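Local coordinates for protein ADP-dependent (S)-NAD(P)H-hydrate dehydratase (Enterococcus faecalis, PDB 2R3B) that probably catalyses the ADP-dependent dehydration of the S-form of hydrated NADH and NADPH, repairing these damaged cofactors while ADP is converted to AMP, at residues Q220-M228 with V259-A270; A150-N158 with F169-L179. All blocks are in the same frame, centred on the assembly; numbering follows the deposited sequence. Where two conformers were deposited one is given.

In the fold
Chain order puts interaction 2 first. Strand 143-147 leads into helix 149-156, the chain returns to the sheet as strand 167-170, and helix 173-180 follows; the contact of 150-158 with 169-179 closes this short loop and lays two neighbouring helices side by side against the sheet. After strands 202-205, 211-213 and 219-220, interaction 1 closes a loop of 30 residues, mostly helical and including helix 233-247, by seating 220-228 on helix 252-269. The two loops follow in series, neither nested nor crossed; the centres of the two contacts lie about 23 Å apart. Within this ribokinase-like fold, interaction 2 contains a predicted NAD(P)HX-binding residue, His172, whereas interaction 1 lies close to the predicted AMP site.

Interaction 1. Residues Q220-M228 with V259-A270; sequences QNTGGNPGM and VYLHSLIGDDLA
Asn221, Gly224, Asn225 and Met228 settle on one side of helix 252-269, holding the glycine-rich loop of this ribokinase-like fold between strand 219-220 and helix 233-247. The tight part lies along Ser263, Gly266 and Asp267. Gly223 and Gly224 bring the loop backbone close to the helix, with Gly224 CA 4.9 Å from Ser263 CA. Asn221 belongs here too: its OD1 approaches the edge of the Tyr260 ring, while ND2 donates almost straight (170°) and in its amide plane to Ser263 OG, 2.9 Å away in the Ser263 conformer described. Gly224 N points into the syn side of the Asp267 carboxylate and is shared by both oxygens, the bond to OD2 being the straighter at 163°. Asp267 OD1 accepts a second hydrogen bond on its anti lone pair, from Asn225 ND2 at 2.7 Å; two donors thus grip one oxygen and fix the rotation of the carboxylate. Asn225 OD1 meanwhile rests 3.3 Å from Ala270 CB. Deeper in, chi1 and chi2 of Met228 bring SE to 3.8 Å from Gly266 CA, and the bend at chi3 (68°) turns CE to 3.3 Å from CE1 of His262, whose ring lies near Gly234, a predicted AMP-binding residue.

Toward solvent the fit is looser and water takes part. One water bridges Thr222 OG1 and Tyr260 OH, with Thr222 OG1 also bonded to Leu23 O; another donates to both Gly224 O and Asp267 OD2.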
loop_
_atom_site.group_PDB
_atom_site.type_symbol
_atom_site.label_atom_id
_atom_site.label_comp_id
_atom_site.label_asym_id
_atom_site.label_seq_id
_atom_site.Cartn_x
_atom_site.Cartn_y
_atom_site.Cartn_z
ATOM N N GLN B 220 -7.445 -20.143 -30.637
ATOM C CA GLN B 220 -7.712 -18.763 -30.988
ATOM C C GLN B 220 -8.518 -18.120 -29.880
ATOM O O GLN B 220 -9.639 -18.525 -29.635
ATOM C CB GLN B 220 -8.525 -18.698 -32.273
ATOM C CG GLN B 220 -8.878 -17.279 -32.673
ATOM C CD GLN B 220 -7.651 -16.426 -32.867
ATOM O OE1 GLN B 220 -6.863 -16.638 -33.785
ATOM N NE2 GLN B 220 -7.466 -15.463 -31.987
ATOM N N ASN B 221 -7.942 -17.126 -29.194
ATOM C CA ASN B 221 -8.689 -16.460 -28.144
ATOM C C ASN B 221 -9.786 -15.587 -28.756
ATOM O O ASN B 221 -9.649 -15.076 -29.868
ATOM C CB ASN B 221 -7.778 -15.622 -27.268
ATOM C CG ASN B 221 -8.452 -15.168 -26.008
ATOM O OD1 ASN B 221 -9.331 -15.848 -25.461
ATOM N ND2 ASN B 221 -8.020 -14.044 -25.504
ATOM N N THR B 222 -10.889 -15.449 -28.039
ATOM C CA THR B 222 -12.060 -14.765 -28.538
ATOM C C THR B 222 -12.403 -13.527 -27.720
ATOM O O THR B 222 -13.465 -12.942 -27.893
ATOM C CB THR B 222 -13.263 -15.707 -28.544
ATOM O OG1 THR B 222 -13.448 -16.272 -27.257
ATOM C CG2 THR B 222 -13.066 -16.838 -29.577
ATOM N N GLY B 223 -11.496 -13.122 -26.833
ATOM C CA GLY B 223 -11.710 -11.921 -26.003
ATOM C C GLY B 223 -10.547 -10.975 -26.132
ATOM O O GLY B 223 -9.593 -11.242 -26.859
ATOM N N GLY B 224 -10.634 -9.864 -25.404
ATOM C CA GLY B 224 -9.617 -8.829 -25.456
ATOM C C GLY B 224 -10.252 -7.529 -25.893
ATOM O O GLY B 224 -11.178 -7.512 -26.691
ATOM N N ASN B 225 -9.782 -6.425 -25.355
ATOM C CA ASN B 225 -10.369 -5.153 -25.691
ATOM C C ASN B 225 -9.339 -4.055 -25.508
ATOM O O ASN B 225 -8.364 -4.247 -24.765
ATOM C CB ASN B 225 -11.615 -4.905 -24.856
ATOM C CG ASN B 225 -11.287 -4.595 -23.418
ATOM O OD1 ASN B 225 -11.004 -3.455 -23.070
ATOM N ND2 ASN B 225 -11.311 -5.625 -22.574
ATOM N N PRO B 226 -9.516 -2.919 -26.218
ATOM C CA PRO B 226 -8.520 -1.845 -26.104
ATOM C C PRO B 226 -8.454 -1.098 -24.767
ATOM O O PRO B 226 -7.519 -0.328 -24.575
ATOM C CB PRO B 226 -8.891 -0.885 -27.253
ATOM C CG PRO B 226 -10.318 -1.150 -27.515
ATOM C CD PRO B 226 -10.579 -2.587 -27.192
ATOM N N GLY B 227 -9.378 -1.354 -23.848
ATOM C CA GLY B 227 -9.240 -0.884 -22.453
ATOM C C GLY B 227 -8.083 -1.542 -21.702
ATOM O O GLY B 227 -7.619 -1.030 -20.685
HETATM N N MSE B 228 -7.592 -2.667 -22.231
HETATM C CA MSE B 228 -6.474 -3.413 -21.656
HETATM C C MSE B 228 -5.142 -2.994 -22.264
HETATM O O MSE B 228 -4.101 -3.530 -21.920
HETATM C CB MSE B 228 -6.700 -4.913 -21.888
HETATM C CG MSE B 228 -7.902 -5.477 -21.174
HETATM SE SE MSE B 228 -8.353 -7.275 -21.823
HETATM C CE MSE B 228 -6.758 -8.150 -21.108
ATOM N N VAL B 259 -4.765 -17.617 -20.863
ATOM C CA VAL B 259 -4.972 -16.547 -21.845
ATOM C C VAL B 259 -6.442 -16.156 -21.900
ATOM O O VAL B 259 -6.784 -14.971 -21.924
ATOM C CB VAL B 259 -4.464 -17.017 -23.233
ATOM C CG1 VAL B 259 -4.918 -16.064 -24.400
ATOM C CG2 VAL B 259 -2.957 -17.180 -23.200
ATOM N N TYR B 260 -7.336 -17.147 -21.897
ATOM C CA TYR B 260 -8.758 -16.862 -21.933
ATOM C C TYR B 260 -9.253 -16.132 -20.687
ATOM O O TYR B 260 -10.036 -15.177 -20.772
ATOM C CB TYR B 260 -9.575 -18.171 -22.108
ATOM C CG TYR B 260 -11.048 -17.861 -22.313
ATOM C CD1 TYR B 260 -11.513 -17.358 -23.546
ATOM C CD2 TYR B 260 -11.953 -17.975 -21.277
ATOM C CE1 TYR B 260 -12.853 -17.025 -23.722
ATOM C CE2 TYR B 260 -13.299 -17.638 -21.458
ATOM C CZ TYR B 260 -13.730 -17.173 -22.676
ATOM O OH TYR B 260 -15.070 -16.853 -22.826
ATOM N N LEU B 261 -8.846 -16.605 -19.517
ATOM C CA LEU B 261 -9.298 -15.996 -18.272
ATOM C C LEU B 261 -8.831 -14.561 -18.181
ATOM O O LEU B 261 -9.598 -13.693 -17.787
ATOM C CB LEU B 261 -8.745 -16.764 -17.055
ATOM C CG LEU B 261 -9.232 -16.312 -15.681
ATOM C CD1 LEU B 261 -10.752 -16.306 -15.630
ATOM C CD2 LEU B 261 -8.573 -17.187 -14.566
ATOM N N HIS B 262 -7.572 -14.308 -18.528
ATOM C CA HIS B 262 -7.031 -12.936 -18.538
ATOM C C HIS B 262 -7.932 -11.958 -19.323
ATOM O O HIS B 262 -8.268 -10.902 -18.840
ATOM C CB HIS B 262 -5.618 -12.992 -19.100
ATOM C CG HIS B 262 -4.945 -11.678 -19.321
ATOM N ND1 HIS B 262 -4.755 -11.152 -20.586
ATOM C CD2 HIS B 262 -4.308 -10.838 -18.462
ATOM C CE1 HIS B 262 -4.080 -10.020 -20.490
ATOM N NE2 HIS B 262 -3.796 -9.805 -19.215
ATOM N N SER B 263 -8.311 -12.351 -20.537
ATOM C CA SER B 263 -9.164 -11.503 -21.372
ATOM C C SER B 263 -10.641 -11.503 -20.938
ATOM O O SER B 263 -11.346 -10.517 -21.179
ATOM C CB SER B 263 -9.014 -11.902 -22.834
ATOM O OG SER B 263 -9.405 -13.237 -23.029
ATOM N N LEU B 264 -11.138 -12.582 -20.331
ATOM C CA LEU B 264 -12.517 -12.622 -19.837
ATOM C C LEU B 264 -12.693 -11.611 -18.736
ATOM O O LEU B 264 -13.627 -10.812 -18.716
ATOM C CB LEU B 264 -12.896 -14.009 -19.303
ATOM C CG LEU B 264 -14.273 -14.172 -18.655
ATOM C CD1 LEU B 264 -15.355 -14.017 -19.736
ATOM C CD2 LEU B 264 -14.390 -15.508 -17.993
ATOM N N ILE B 265 -11.756 -11.623 -17.803
ATOM C CA ILE B 265 -11.805 -10.668 -16.697
ATOM C C ILE B 265 -11.632 -9.242 -17.225
ATOM O O ILE B 265 -12.342 -8.325 -16.814
ATOM C CB ILE B 265 -10.747 -11.001 -15.623
ATOM C CG1 ILE B 265 -11.061 -12.312 -14.915
ATOM C CG2 ILE B 265 -10.703 -9.864 -14.569
ATOM C CD1 ILE B 265 -9.833 -12.882 -14.121
ATOM N N GLY B 266 -10.683 -9.041 -18.125
ATOM C CA GLY B 266 -10.413 -7.711 -18.636
ATOM C C GLY B 266 -11.614 -7.210 -19.416
ATOM O O GLY B 266 -11.940 -6.052 -19.358
ATOM N N ASP B 267 -12.293 -8.113 -20.138
ATOM C CA ASP B 267 -13.461 -7.715 -20.917
ATOM C C ASP B 267 -14.601 -7.325 -19.997
ATOM O O ASP B 267 -15.301 -6.350 -20.263
ATOM C CB ASP B 267 -13.898 -8.857 -21.831
ATOM C CG ASP B 267 -13.034 -8.991 -23.066
ATOM O OD1 ASP B 267 -12.188 -8.104 -23.360
ATOM O OD2 ASP B 267 -13.216 -9.999 -23.798
ATOM N N ASP B 268 -14.787 -8.082 -18.917
ATOM C CA ASP B 268 -15.789 -7.776 -17.897
ATOM C C ASP B 268 -15.510 -6.414 -17.246
ATOM O O ASP B 268 -16.425 -5.595 -17.066
ATOM C CB ASP B 268 -15.883 -8.865 -16.820
ATOM C CG ASP B 268 -16.627 -10.102 -17.288
ATOM O OD1 ASP B 268 -17.189 -10.058 -18.418
ATOM O OD2 ASP B 268 -16.626 -11.097 -16.504
ATOM N N LEU B 269 -14.255 -6.189 -16.846
ATOM C CA LEU B 269 -13.920 -4.919 -16.207
ATOM C C LEU B 269 -14.089 -3.720 -17.143
ATOM O O LEU B 269 -14.459 -2.650 -16.695
ATOM C CB LEU B 269 -12.499 -4.947 -15.653
ATOM C CG LEU B 269 -12.292 -5.907 -14.494
ATOM C CD1 LEU B 269 -10.787 -6.051 -14.179
ATOM C CD2 LEU B 269 -13.054 -5.450 -13.294
ATOM N N ALA B 270 -13.816 -3.912 -18.435
ATOM C CA ALA B 270 -13.898 -2.842 -19.398
ATOM C C ALA B 270 -15.331 -2.373 -19.590
ATOM O O ALA B 270 -15.560 -1.320 -20.186
ATOM C CB ALA B 270 -13.284 -3.276 -20.733
HETATM O O HOH W 1 -15.626 -15.859 -25.586
HETATM O O HOH W 2 -13.986 -8.713 -26.208
#

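Interaction 2. Residues A150-N158 with F169-L179; sequences AITLFSQGN and FTPHQMEWQRL. With EDO (1,2-ethanediol), chain N.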
loop_
_atom_site.group_PDB
_atom_site.type_symbol
_atom_site.label_atom_id
_atom_site.label_comp_id
_atom_site.label_asym_id
_atom_site.label_seq_id
_atom_site.Cartn_x
_atom_site.Cartn_y
_atom_site.Cartn_z
ATOM N N ALA B 150 13.176 -10.678 -22.766
ATOM C CA ALA B 150 13.887 -11.936 -22.753
ATOM C C ALA B 150 13.742 -12.607 -24.145
ATOM O O ALA B 150 14.638 -13.313 -24.591
ATOM C CB ALA B 150 13.397 -12.857 -21.619
ATOM N N ILE B 151 12.646 -12.337 -24.844
ATOM C CA ILE B 151 12.477 -12.862 -26.212
ATOM C C ILE B 151 13.482 -12.163 -27.148
ATOM O O ILE B 151 14.172 -12.811 -27.948
ATOM C CB ILE B 151 11.054 -12.643 -26.752
ATOM C CG1 ILE B 151 10.018 -13.309 -25.840
ATOM C CG2 ILE B 151 10.912 -13.240 -28.197
ATOM C CD1 ILE B 151 8.581 -13.003 -26.193
ATOM N N THR B 152 13.564 -10.850 -27.030
ATOM C CA THR B 152 14.517 -10.066 -27.802
ATOM C C THR B 152 15.947 -10.506 -27.548
ATOM O O THR B 152 16.720 -10.695 -28.495
ATOM C CB THR B 152 14.365 -8.590 -27.505
ATOM O OG1 THR B 152 13.050 -8.173 -27.866
ATOM C CG2 THR B 152 15.387 -7.738 -28.288
ATOM N N LEU B 153 16.327 -10.668 -26.282
ATOM C CA LEU B 153 17.680 -11.163 -25.955
ATOM C C LEU B 153 17.915 -12.580 -26.463
ATOM O O LEU B 153 19.031 -12.935 -26.896
ATOM C CB LEU B 153 17.903 -11.131 -24.444
ATOM C CG LEU B 153 17.978 -9.738 -23.807
ATOM C CD1 LEU B 153 18.192 -9.851 -22.290
ATOM C CD2 LEU B 153 19.037 -8.829 -24.458
ATOM N N PHE B 154 16.879 -13.413 -26.381
ATOM C CA PHE B 154 16.964 -14.787 -26.849
ATOM C C PHE B 154 17.279 -14.804 -28.344
ATOM O O PHE B 154 18.136 -15.558 -28.792
ATOM C CB PHE B 154 15.691 -15.590 -26.566
ATOM C CG PHE B 154 15.757 -16.992 -27.091
ATOM C CD1 PHE B 154 15.336 -17.282 -28.398
ATOM C CD2 PHE B 154 16.283 -18.021 -26.323
ATOM C CE1 PHE B 154 15.443 -18.577 -28.909
ATOM C CE2 PHE B 154 16.379 -19.326 -26.840
ATOM C CZ PHE B 154 15.963 -19.605 -28.118
ATOM N N SER B 155 16.587 -13.953 -29.085
ATOM C CA SER B 155 16.725 -13.911 -30.534
ATOM C C SER B 155 18.067 -13.304 -30.951
ATOM O O SER B 155 18.691 -13.762 -31.910
ATOM C CB SER B 155 15.565 -13.148 -31.158
ATOM O OG SER B 155 15.729 -11.748 -31.041
ATOM N N GLN B 156 18.511 -12.287 -30.235
ATOM C CA GLN B 156 19.810 -11.668 -30.493
ATOM C C GLN B 156 21.013 -12.505 -30.071
ATOM O O GLN B 156 22.120 -12.270 -30.557
ATOM C CB GLN B 156 19.878 -10.320 -29.808
ATOM C CG GLN B 156 18.878 -9.316 -30.345
ATOM C CD GLN B 156 18.853 -8.006 -29.564
ATOM O OE1 GLN B 156 19.415 -7.886 -28.468
ATOM N NE2 GLN B 156 18.201 -7.012 -30.142
ATOM N N GLY B 157 20.826 -13.480 -29.188
ATOM C CA GLY B 157 21.944 -14.192 -28.586
ATOM C C GLY B 157 22.180 -15.501 -29.270
ATOM O O GLY B 157 22.930 -16.355 -28.788
ATOM N N ASN B 158 21.478 -15.663 -30.381
ATOM C CA ASN B 158 21.494 -16.872 -31.168
ATOM C C ASN B 158 21.542 -18.152 -30.325
ATOM O O ASN B 158 22.266 -19.080 -30.635
ATOM C CB ASN B 158 22.625 -16.768 -32.206
ATOM C CG ASN B 158 22.325 -15.700 -33.269
ATOM O OD1 ASN B 158 21.314 -15.785 -33.980
ATOM N ND2 ASN B 158 23.183 -14.684 -33.357
ATOM N N PHE B 169 6.996 -19.164 -25.380
ATOM C CA PHE B 169 7.294 -17.761 -25.717
ATOM C C PHE B 169 6.003 -16.973 -25.762
ATOM O O PHE B 169 4.990 -17.457 -26.286
ATOM C CB PHE B 169 7.968 -17.613 -27.077
ATOM C CG PHE B 169 9.332 -18.209 -27.160
ATOM C CD1 PHE B 169 9.498 -19.532 -27.533
ATOM C CD2 PHE B 169 10.453 -17.455 -26.880
ATOM C CE1 PHE B 169 10.760 -20.087 -27.640
ATOM C CE2 PHE B 169 11.709 -17.994 -26.996
ATOM C CZ PHE B 169 11.874 -19.322 -27.370
ATOM N N THR B 170 6.017 -15.760 -25.219
ATOM C CA THR B 170 4.825 -14.914 -25.256
ATOM C C THR B 170 5.020 -13.566 -25.983
ATOM O O THR B 170 4.874 -12.507 -25.365
ATOM C CB THR B 170 4.350 -14.659 -23.828
ATOM O OG1 THR B 170 5.422 -14.075 -23.085
ATOM C CG2 THR B 170 3.952 -15.973 -23.133
ATOM N N PRO B 171 5.365 -13.597 -27.294
ATOM C CA PRO B 171 5.701 -12.382 -28.006
ATOM C C PRO B 171 4.498 -11.584 -28.482
ATOM O O PRO B 171 3.468 -12.168 -28.815
ATOM C CB PRO B 171 6.429 -12.921 -29.244
ATOM C CG PRO B 171 5.752 -14.224 -29.526
ATOM C CD PRO B 171 5.520 -14.787 -28.152
ATOM N N HIS B 172 4.628 -10.260 -28.491
ATOM C CA HIS B 172 3.726 -9.460 -29.305
ATOM C C HIS B 172 4.262 -9.530 -30.742
ATOM O O HIS B 172 5.281 -10.160 -30.995
ATOM C CB HIS B 172 3.532 -8.031 -28.760
ATOM C CG HIS B 172 4.785 -7.217 -28.641
ATOM N ND1 HIS B 172 5.721 -7.133 -29.649
ATOM C CD2 HIS B 172 5.223 -6.399 -27.654
ATOM C CE1 HIS B 172 6.694 -6.319 -29.282
ATOM N NE2 HIS B 172 6.412 -5.850 -28.078
ATOM N N GLN B 173 3.560 -8.930 -31.685
ATOM C CA GLN B 173 3.898 -9.101 -33.114
ATOM C C GLN B 173 5.334 -8.718 -33.516
ATOM O O GLN B 173 5.951 -9.415 -34.330
ATOM C CB GLN B 173 2.815 -8.435 -34.000
ATOM C CG GLN B 173 1.477 -9.246 -33.945
ATOM C CD GLN B 173 0.194 -8.461 -34.319
ATOM O OE1 GLN B 173 -0.241 -7.531 -33.608
ATOM N NE2 GLN B 173 -0.446 -8.888 -35.398
HETATM N N MSE B 174 5.890 -7.666 -32.933
HETATM C CA MSE B 174 7.250 -7.257 -33.284
HETATM C C MSE B 174 8.297 -8.164 -32.627
HETATM O O MSE B 174 9.337 -8.455 -33.218
HETATM C CB MSE B 174 7.473 -5.782 -32.949
HETATM C CG MSE B 174 6.651 -4.830 -33.827
HETATM SE SE MSE B 174 7.021 -4.999 -35.758
HETATM C CE MSE B 174 8.749 -4.148 -35.823
ATOM N N GLU B 175 8.011 -8.652 -31.424
ATOM C CA GLU B 175 8.890 -9.633 -30.792
ATOM C C GLU B 175 8.882 -10.903 -31.617
ATOM O O GLU B 175 9.935 -11.528 -31.806
ATOM C CB GLU B 175 8.472 -9.889 -29.324
ATOM C CG GLU B 175 8.895 -8.786 -28.360
ATOM C CD GLU B 175 8.031 -8.657 -27.088
ATOM O OE1 GLU B 175 6.995 -9.345 -26.948
ATOM O OE2 GLU B 175 8.401 -7.836 -26.213
ATOM N N TRP B 176 7.710 -11.293 -32.129
ATOM C CA TRP B 176 7.613 -12.496 -32.971
ATOM C C TRP B 176 8.366 -12.339 -34.307
ATOM O O TRP B 176 8.973 -13.289 -34.796
ATOM C CB TRP B 176 6.150 -12.797 -33.261
ATOM C CG TRP B 176 5.866 -14.029 -34.041
ATOM C CD1 TRP B 176 5.005 -14.108 -35.087
ATOM C CD2 TRP B 176 6.392 -15.363 -33.856
ATOM N NE1 TRP B 176 4.928 -15.382 -35.535
ATOM C CE2 TRP B 176 5.778 -16.175 -34.824
ATOM C CE3 TRP B 176 7.299 -15.956 -32.957
ATOM C CZ2 TRP B 176 6.027 -17.522 -34.928
ATOM C CZ3 TRP B 176 7.578 -17.290 -33.084
ATOM C CH2 TRP B 176 6.949 -18.072 -34.069
ATOM N N GLN B 177 8.309 -11.142 -34.876
ATOM C CA GLN B 177 9.084 -10.834 -36.084
ATOM C C GLN B 177 10.543 -11.102 -35.830
ATOM O O GLN B 177 11.237 -11.716 -36.633
ATOM C CB GLN B 177 8.880 -9.379 -36.484
ATOM C CG GLN B 177 9.694 -8.949 -37.683
ATOM C CD GLN B 177 9.346 -7.546 -38.132
ATOM O OE1 GLN B 177 8.206 -7.259 -38.501
ATOM N NE2 GLN B 177 10.328 -6.657 -38.080
ATOM N N ARG B 178 10.994 -10.655 -34.670
ATOM C CA ARG B 178 12.382 -10.821 -34.273
ATOM C C ARG B 178 12.737 -12.279 -34.045
ATOM O O ARG B 178 13.763 -12.730 -34.501
ATOM C CB ARG B 178 12.686 -9.961 -33.036
ATOM C CG ARG B 178 14.112 -9.512 -32.980
ATOM C CD ARG B 178 14.404 -8.619 -31.787
ATOM N NE ARG B 178 13.918 -7.250 -31.973
ATOM C CZ ARG B 178 12.845 -6.726 -31.375
ATOM N NH1 ARG B 178 12.104 -7.442 -30.523
ATOM N NH2 ARG B 178 12.514 -5.460 -31.628
ATOM N N LEU B 179 11.879 -13.029 -33.354
ATOM C CA LEU B 179 12.157 -14.440 -33.064
ATOM C C LEU B 179 12.023 -15.348 -34.299
ATOM O O LEU B 179 12.874 -16.202 -34.545
ATOM C CB LEU B 179 11.217 -14.918 -31.962
ATOM C CG LEU B 179 11.308 -16.352 -31.441
ATOM C CD1 LEU B 179 12.695 -16.609 -30.837
ATOM C CD2 LEU B 179 10.205 -16.563 -30.430
HETATM C C1 EDO N . 17.817 -10.673 -33.526
HETATM O O1 EDO N . 16.977 -9.524 -33.578
HETATM C C2 EDO N . 17.226 -11.838 -34.313
HETATM O O2 EDO N . 15.986 -11.503 -34.948
HETATM O O HOH W 3 11.420 -6.779 -26.682
#
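Phe169 meets Phe154 edge to face as strand 167-170 comes back beside helix 149-156, the helix of a beta-alpha-beta unit begun by strand 143-147. The ring planes are 65° apart and the centroids 5.3 Å, with Phe169 CZ over one face of Phe154 near its rim. Ile151 CG1 lies at the edge of the Phe169 ring. At Thr170 and Pro171 the chain leaves the sheet, and Ile151 reaches it with its outermost methyl: extended at chi2 (173°), it presses CD1 against the proline, 3.5 Å from Pro171 CA and tighter than usual.

His172, a predicted NAD(P)HX-binding residue and the N-cap of helix 173-180, forms a capping box with Glu175. Its backbone N donates to Glu175 OE1 at 3.0 Å. Glu175 OE2 accepts from a water close to Thr152 OG1. From here the helix runs nearly parallel to 150-156, at 15° and with the axes 9.1 Å apart. Arg178 bends at chi3, bringing its guanidinium alongside Thr152, whose CG2 lies over one face; an ethanediol molecule, probably from crystallisation, donates a hydrogen bond from O2 to Arg178 O. Leu179 then completes the apolar side, its two methyls diverging: CD2 touches Ile151 CG2 and lies over one face of Phe169 near its rim, while CD1 lies 3.7 Å from Phe154 CD1.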